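Local coordinates for glycosyl hydrolase family 2, TIM barrel domain protein (Parabacteroides merdae ATCC 43184, PDB 6DXU) that probably hydrolyses terminal beta-glucuronides, as a gut bacterial beta-glucuronidase of glycoside hydrolase family 2, at residues D[565-577]-D[621-633]. Numbering follows the deposited sequence.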
loop_
_atom_site.group_PDB
_atom_site.type_symbol
_atom_site.label_atom_id
_atom_site.label_comp_id
_atom_site.label_asym_id
_atom_site.label_seq_id
_atom_site.Cartn_x
_atom_site.Cartn_y
_atom_site.Cartn_z
ATOM N N GLU D 565 -48.356 -5.862 29.945
ATOM C CA GLU D 565 -47.627 -6.306 31.122
ATOM C C GLU D 565 -48.299 -7.509 31.770
ATOM O O GLU D 565 -47.636 -8.289 32.453
ATOM C CB GLU D 565 -47.519 -5.175 32.130
ATOM C CG GLU D 565 -46.894 -3.929 31.581
ATOM C CD GLU D 565 -46.307 -3.089 32.690
ATOM O OE1 GLU D 565 -46.539 -1.859 32.732
ATOM O OE2 GLU D 565 -45.618 -3.672 33.537
ATOM N N SER D 566 -49.615 -7.655 31.580
ATOM C CA SER D 566 -50.361 -8.706 32.265
ATOM C C SER D 566 -49.904 -10.089 31.828
ATOM O O SER D 566 -49.821 -11.010 32.651
ATOM C CB SER D 566 -51.861 -8.521 32.011
ATOM O OG SER D 566 -52.234 -7.158 32.213
ATOM N N TYR D 567 -49.598 -10.253 30.542
ATOM C CA TYR D 567 -49.115 -11.540 30.054
ATOM C C TYR D 567 -47.710 -11.838 30.569
ATOM O O TYR D 567 -47.442 -12.944 31.056
ATOM C CB TYR D 567 -49.141 -11.566 28.527
ATOM C CG TYR D 567 -48.593 -12.855 27.952
ATOM C CD1 TYR D 567 -49.333 -14.029 28.012
ATOM C CD2 TYR D 567 -47.324 -12.906 27.380
ATOM C CE1 TYR D 567 -48.838 -15.217 27.499
ATOM C CE2 TYR D 567 -46.814 -14.098 26.867
ATOM C CZ TYR D 567 -47.581 -15.252 26.938
ATOM O OH TYR D 567 -47.098 -16.445 26.444
ATOM N N VAL D 568 -46.790 -10.870 30.473
ATOM C CA VAL D 568 -45.407 -11.192 30.823
ATOM C C VAL D 568 -45.272 -11.421 32.325
ATOM O O VAL D 568 -44.425 -12.209 32.763
ATOM C CB VAL D 568 -44.415 -10.128 30.305
ATOM C CG1 VAL D 568 -44.381 -8.916 31.199
ATOM C CG2 VAL D 568 -43.014 -10.745 30.189
ATOM N N VAL D 569 -46.101 -10.766 33.135
ATOM C CA VAL D 569 -46.076 -11.028 34.567
ATOM C C VAL D 569 -46.418 -12.487 34.836
ATOM O O VAL D 569 -45.789 -13.144 35.674
ATOM C CB VAL D 569 -47.029 -10.061 35.296
ATOM C CG1 VAL D 569 -47.443 -10.620 36.651
ATOM C CG2 VAL D 569 -46.343 -8.708 35.474
ATOM N N ARG D 570 -47.399 -13.020 34.110
ATOM C CA ARG D 570 -47.764 -14.420 34.302
ATOM C C ARG D 570 -46.695 -15.350 33.749
ATOM O O ARG D 570 -46.460 -16.431 34.304
ATOM C CB ARG D 570 -49.119 -14.701 33.655
ATOM C CG ARG D 570 -50.263 -14.004 34.399
ATOM C CD ARG D 570 -51.611 -14.211 33.734
ATOM N NE ARG D 570 -52.669 -13.607 34.550
ATOM C CZ ARG D 570 -53.518 -14.289 35.315
ATOM N NH1 ARG D 570 -53.462 -15.616 35.375
ATOM N NH2 ARG D 570 -54.436 -13.638 36.018
ATOM N N LEU D 571 -46.059 -14.958 32.642
ATOM C CA LEU D 571 -44.984 -15.768 32.077
ATOM C C LEU D 571 -43.785 -15.844 33.019
ATOM O O LEU D 571 -43.194 -16.915 33.200
ATOM C CB LEU D 571 -44.561 -15.199 30.716
ATOM C CG LEU D 571 -43.424 -15.900 29.945
ATOM C CD1 LEU D 571 -43.643 -15.758 28.447
ATOM C CD2 LEU D 571 -42.025 -15.360 30.321
ATOM N N ILE D 572 -43.387 -14.711 33.598
ATOM C CA ILE D 572 -42.244 -14.714 34.506
ATOM C C ILE D 572 -42.560 -15.507 35.767
ATOM O O ILE D 572 -41.740 -16.311 36.241
ATOM C CB ILE D 572 -41.829 -13.269 34.836
ATOM C CG1 ILE D 572 -41.266 -12.605 33.569
ATOM C CG2 ILE D 572 -40.828 -13.234 36.001
ATOM C CD1 ILE D 572 -41.164 -11.077 33.681
ATOM N N ASP D 573 -43.743 -15.261 36.342
ATOM C CA ASP D 573 -44.225 -15.995 37.510
ATOM C C ASP D 573 -44.045 -17.495 37.304
ATOM O O ASP D 573 -43.475 -18.196 38.150
ATOM C CB ASP D 573 -45.702 -15.615 37.728
ATOM C CG ASP D 573 -46.309 -16.149 39.021
ATOM O OD1 ASP D 573 -45.731 -17.019 39.709
ATOM O OD2 ASP D 573 -47.416 -15.666 39.347
ATOM N N TRP D 574 -44.494 -17.988 36.153
ATOM C CA TRP D 574 -44.405 -19.416 35.863
ATOM C C TRP D 574 -42.957 -19.899 35.869
ATOM O O TRP D 574 -42.620 -20.878 36.550
ATOM C CB TRP D 574 -45.062 -19.715 34.515
ATOM C CG TRP D 574 -45.013 -21.169 34.200
ATOM C CD1 TRP D 574 -44.046 -21.833 33.493
ATOM C CD2 TRP D 574 -45.936 -22.167 34.651
ATOM N NE1 TRP D 574 -44.328 -23.176 33.452
ATOM C CE2 TRP D 574 -45.481 -23.410 34.160
ATOM C CE3 TRP D 574 -47.110 -22.129 35.412
ATOM C CZ2 TRP D 574 -46.162 -24.600 34.396
ATOM C CZ3 TRP D 574 -47.784 -23.315 35.652
ATOM C CH2 TRP D 574 -47.307 -24.537 35.141
ATOM N N HIS D 575 -42.083 -19.221 35.113
ATOM C CA HIS D 575 -40.678 -19.623 35.048
ATOM C C HIS D 575 -40.061 -19.708 36.439
ATOM O O HIS D 575 -39.347 -20.667 36.766
ATOM C CB HIS D 575 -39.876 -18.633 34.197
ATOM C CG HIS D 575 -40.005 -18.833 32.719
ATOM N ND1 HIS D 575 -41.138 -18.488 32.018
ATOM C CD2 HIS D 575 -39.129 -19.310 31.804
ATOM C CE1 HIS D 575 -40.962 -18.753 30.737
ATOM N NE2 HIS D 575 -39.748 -19.252 30.579
ATOM N N LEU D 576 -40.309 -18.695 37.270
ATOM C CA LEU D 576 -39.641 -18.631 38.565
ATOM C C LEU D 576 -40.145 -19.719 39.510
ATOM O O LEU D 576 -39.368 -20.274 40.294
ATOM C CB LEU D 576 -39.830 -17.248 39.186
ATOM C CG LEU D 576 -39.209 -16.143 38.329
ATOM C CD1 LEU D 576 -39.259 -14.803 39.040
ATOM C CD2 LEU D 576 -37.768 -16.526 37.960
ATOM N N LYS D 577 -41.438 -20.034 39.471
ATOM C CA LYS D 577 -41.896 -21.096 40.358
ATOM C C LYS D 577 -41.429 -22.463 39.865
ATOM O O LYS D 577 -41.127 -23.342 40.680
ATOM C CB LYS D 577 -43.409 -21.023 40.539
ATOM C CG LYS D 577 -44.231 -21.427 39.367
ATOM C CD LYS D 577 -44.898 -22.765 39.618
ATOM C CE LYS D 577 -45.813 -23.129 38.462
ATOM N NZ LYS D 577 -45.931 -24.599 38.268
ATOM N N PRO D 621 -39.535 1.226 36.976
ATOM C CA PRO D 621 -39.821 -0.210 37.051
ATOM C C PRO D 621 -41.166 -0.528 36.419
ATOM O O PRO D 621 -42.136 0.220 36.569
ATOM C CB PRO D 621 -39.838 -0.490 38.560
ATOM C CG PRO D 621 -39.268 0.731 39.214
ATOM C CD PRO D 621 -39.505 1.865 38.303
ATOM N N LYS D 622 -41.216 -1.649 35.706
ATOM C CA LYS D 622 -42.474 -2.214 35.241
ATOM C C LYS D 622 -43.061 -3.116 36.324
ATOM O O LYS D 622 -42.416 -3.418 37.326
ATOM C CB LYS D 622 -42.274 -3.002 33.945
ATOM C CG LYS D 622 -41.757 -2.182 32.759
ATOM C CD LYS D 622 -41.861 -2.991 31.479
ATOM C CE LYS D 622 -40.959 -2.458 30.379
ATOM N NZ LYS D 622 -40.970 -3.386 29.204
ATOM N N GLU D 623 -44.290 -3.580 36.103
ATOM C CA GLU D 623 -44.898 -4.463 37.101
ATOM C C GLU D 623 -44.086 -5.746 37.265
ATOM O O GLU D 623 -44.028 -6.314 38.365
ATOM C CB GLU D 623 -46.341 -4.797 36.715
ATOM C CG GLU D 623 -47.231 -3.575 36.460
ATOM C CD GLU D 623 -47.947 -3.049 37.703
ATOM O OE1 GLU D 623 -47.894 -3.683 38.783
ATOM O OE2 GLU D 623 -48.569 -1.979 37.590
ATOM N N SER D 624 -43.407 -6.178 36.194
ATOM C CA SER D 624 -42.642 -7.422 36.202
ATOM C C SER D 624 -41.423 -7.362 37.115
ATOM O O SER D 624 -40.952 -8.410 37.574
ATOM C CB SER D 624 -42.204 -7.761 34.773
ATOM O OG SER D 624 -41.806 -6.587 34.066
ATOM N N TYR D 625 -40.900 -6.165 37.388
ATOM C CA TYR D 625 -39.789 -6.040 38.326
ATOM C C TYR D 625 -40.149 -6.642 39.675
ATOM O O TYR D 625 -39.331 -7.333 40.299
ATOM C CB TYR D 625 -39.413 -4.565 38.476
ATOM C CG TYR D 625 -38.303 -4.262 39.472
ATOM C CD1 TYR D 625 -38.587 -4.024 40.805
ATOM C CD2 TYR D 625 -36.971 -4.191 39.064
ATOM C CE1 TYR D 625 -37.581 -3.737 41.714
ATOM C CE2 TYR D 625 -35.958 -3.897 39.954
ATOM C CZ TYR D 625 -36.272 -3.677 41.284
ATOM O OH TYR D 625 -35.282 -3.384 42.184
ATOM N N TYR D 626 -41.381 -6.416 40.128
ATOM C CA TYR D 626 -41.785 -6.888 41.450
ATOM C C TYR D 626 -42.021 -8.386 41.479
ATOM O O TYR D 626 -41.945 -8.992 42.558
ATOM C CB TYR D 626 -43.030 -6.120 41.894
ATOM C CG TYR D 626 -42.728 -4.650 41.905
ATOM C CD1 TYR D 626 -42.037 -4.082 42.968
ATOM C CD2 TYR D 626 -43.038 -3.852 40.822
ATOM C CE1 TYR D 626 -41.716 -2.738 42.968
ATOM C CE2 TYR D 626 -42.724 -2.517 40.815
ATOM C CZ TYR D 626 -42.064 -1.968 41.883
ATOM O OH TYR D 626 -41.752 -0.630 41.868
ATOM N N VAL D 627 -42.269 -8.999 40.320
ATOM C CA VAL D 627 -42.380 -10.452 40.282
ATOM C C VAL D 627 -41.043 -11.079 40.665
ATOM O O VAL D 627 -40.960 -11.890 41.593
ATOM C CB VAL D 627 -42.854 -10.923 38.898
ATOM C CG1 VAL D 627 -43.063 -12.449 38.908
ATOM C CG2 VAL D 627 -44.108 -10.181 38.452
ATOM N N PHE D 628 -39.971 -10.677 39.971
ATOM C CA PHE D 628 -38.629 -11.140 40.323
ATOM C C PHE D 628 -38.307 -10.834 41.780
ATOM O O PHE D 628 -37.839 -11.704 42.520
ATOM C CB PHE D 628 -37.592 -10.485 39.404
ATOM C CG PHE D 628 -37.463 -11.140 38.052
ATOM C CD1 PHE D 628 -36.804 -12.356 37.914
ATOM C CD2 PHE D 628 -37.974 -10.535 36.916
ATOM C CE1 PHE D 628 -36.677 -12.955 36.666
ATOM C CE2 PHE D 628 -37.848 -11.131 35.672
ATOM C CZ PHE D 628 -37.202 -12.340 35.545
ATOM N N GLN D 629 -38.561 -9.600 42.216
ATOM C CA GLN D 629 -38.183 -9.214 43.571
ATOM C C GLN D 629 -38.900 -10.073 44.605
ATOM O O GLN D 629 -38.311 -10.443 45.631
ATOM C CB GLN D 629 -38.485 -7.735 43.797
ATOM C CG GLN D 629 -37.926 -7.164 45.078
ATOM C CD GLN D 629 -38.208 -5.685 45.199
ATOM O OE1 GLN D 629 -39.360 -5.261 45.142
ATOM N NE2 GLN D 629 -37.159 -4.889 45.363
ATOM N N SER D 630 -40.156 -10.444 44.328
ATOM C CA SER D 630 -40.936 -11.216 45.297
ATOM C C SER D 630 -40.415 -12.640 45.448
ATOM O O SER D 630 -40.570 -13.255 46.518
ATOM C CB SER D 630 -42.409 -11.242 44.882
ATOM O OG SER D 630 -42.610 -12.032 43.721
ATOM N N TYR D 631 -39.799 -13.175 44.397
ATOM C CA TYR D 631 -39.235 -14.515 44.404
ATOM C C TYR D 631 -37.786 -14.556 44.860
ATOM O O TYR D 631 -37.345 -15.588 45.369
ATOM C CB TYR D 631 -39.312 -15.125 43.007
ATOM C CG TYR D 631 -40.593 -15.850 42.664
ATOM C CD1 TYR D 631 -41.611 -15.205 41.975
ATOM C CD2 TYR D 631 -40.754 -17.196 42.968
ATOM C CE1 TYR D 631 -42.760 -15.870 41.612
ATOM C CE2 TYR D 631 -41.900 -17.868 42.627
ATOM C CZ TYR D 631 -42.904 -17.196 41.945
ATOM O OH TYR D 631 -44.050 -17.856 41.589
ATOM N N TRP D 632 -37.033 -13.468 44.683
ATOM C CA TRP D 632 -35.578 -13.520 44.733
ATOM C C TRP D 632 -34.954 -12.782 45.914
ATOM O O TRP D 632 -33.728 -12.829 46.070
ATOM C CB TRP D 632 -34.998 -12.960 43.419
ATOM C CG TRP D 632 -35.057 -13.925 42.256
ATOM C CD1 TRP D 632 -35.588 -15.188 42.254
ATOM C CD2 TRP D 632 -34.551 -13.704 40.927
ATOM N NE1 TRP D 632 -35.434 -15.765 41.012
ATOM C CE2 TRP D 632 -34.806 -14.876 40.179
ATOM C CE3 TRP D 632 -33.906 -12.633 40.303
ATOM C CZ2 TRP D 632 -34.426 -15.011 38.829
ATOM C CZ3 TRP D 632 -33.531 -12.765 38.960
ATOM C CH2 TRP D 632 -33.800 -13.943 38.240
ATOM N N THR D 633 -35.738 -12.106 46.751
ATOM C CA THR D 633 -35.175 -11.316 47.838
ATOM C C THR D 633 -35.834 -11.698 49.156
ATOM O O THR D 633 -36.942 -12.244 49.186
ATOM C CB THR D 633 -35.347 -9.810 47.613
ATOM O OG1 THR D 633 -36.744 -9.485 47.601
ATOM C CG2 THR D 633 -34.713 -9.384 46.275
HETATM O O HOH W 1 -44.019 -5.777 32.693
#
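Leu576 and Tyr631 illustrate how two nearly parallel helices, crossing at -15°, can interlock apolar packing with polar fastening; these are neighbouring outer helices of the TIM barrel, before and after strand 587-589. Leu576 enters knobs-into-holes fashion among Val627, Phe628, Tyr631 and Trp632: CB lies centrally over the phenol face, 3.7 Å from the Tyr631 ring centroid, while CD1 reaches Phe628 CD1 and CD2 meets Trp632 CZ2. One turn earlier, a chi1 of -68° sets Ile572 CG1 beside the backbone N and turns the CG2 branch over one face of Phe628 in a CH-pi contact and against Val627 CG1; Ile572 CD1 touches Ser624 CB at 3.6 Å. At the phenol's edge, Tyr631 OH donates to Asp573 OD1 (2.7 Å), nearly along the C-O axis, the carboxylate turned 64° from the ring; OD2 is held by Ala688 N and Tyr661 OH. A phenylalanine in place of Tyr631 would probably leave Asp573 OD1 without its hydroxyl donor across the two helices. At the other end, Glu565 OE2 offers its syn lone pair to Glu623 N (2.9 Å) and accepts from a water that also bonds Ser624 OG, while OE1 takes Arg522 N. Buried carboxylates thus appear stabilised by directed donors, and probably help set the helices' register.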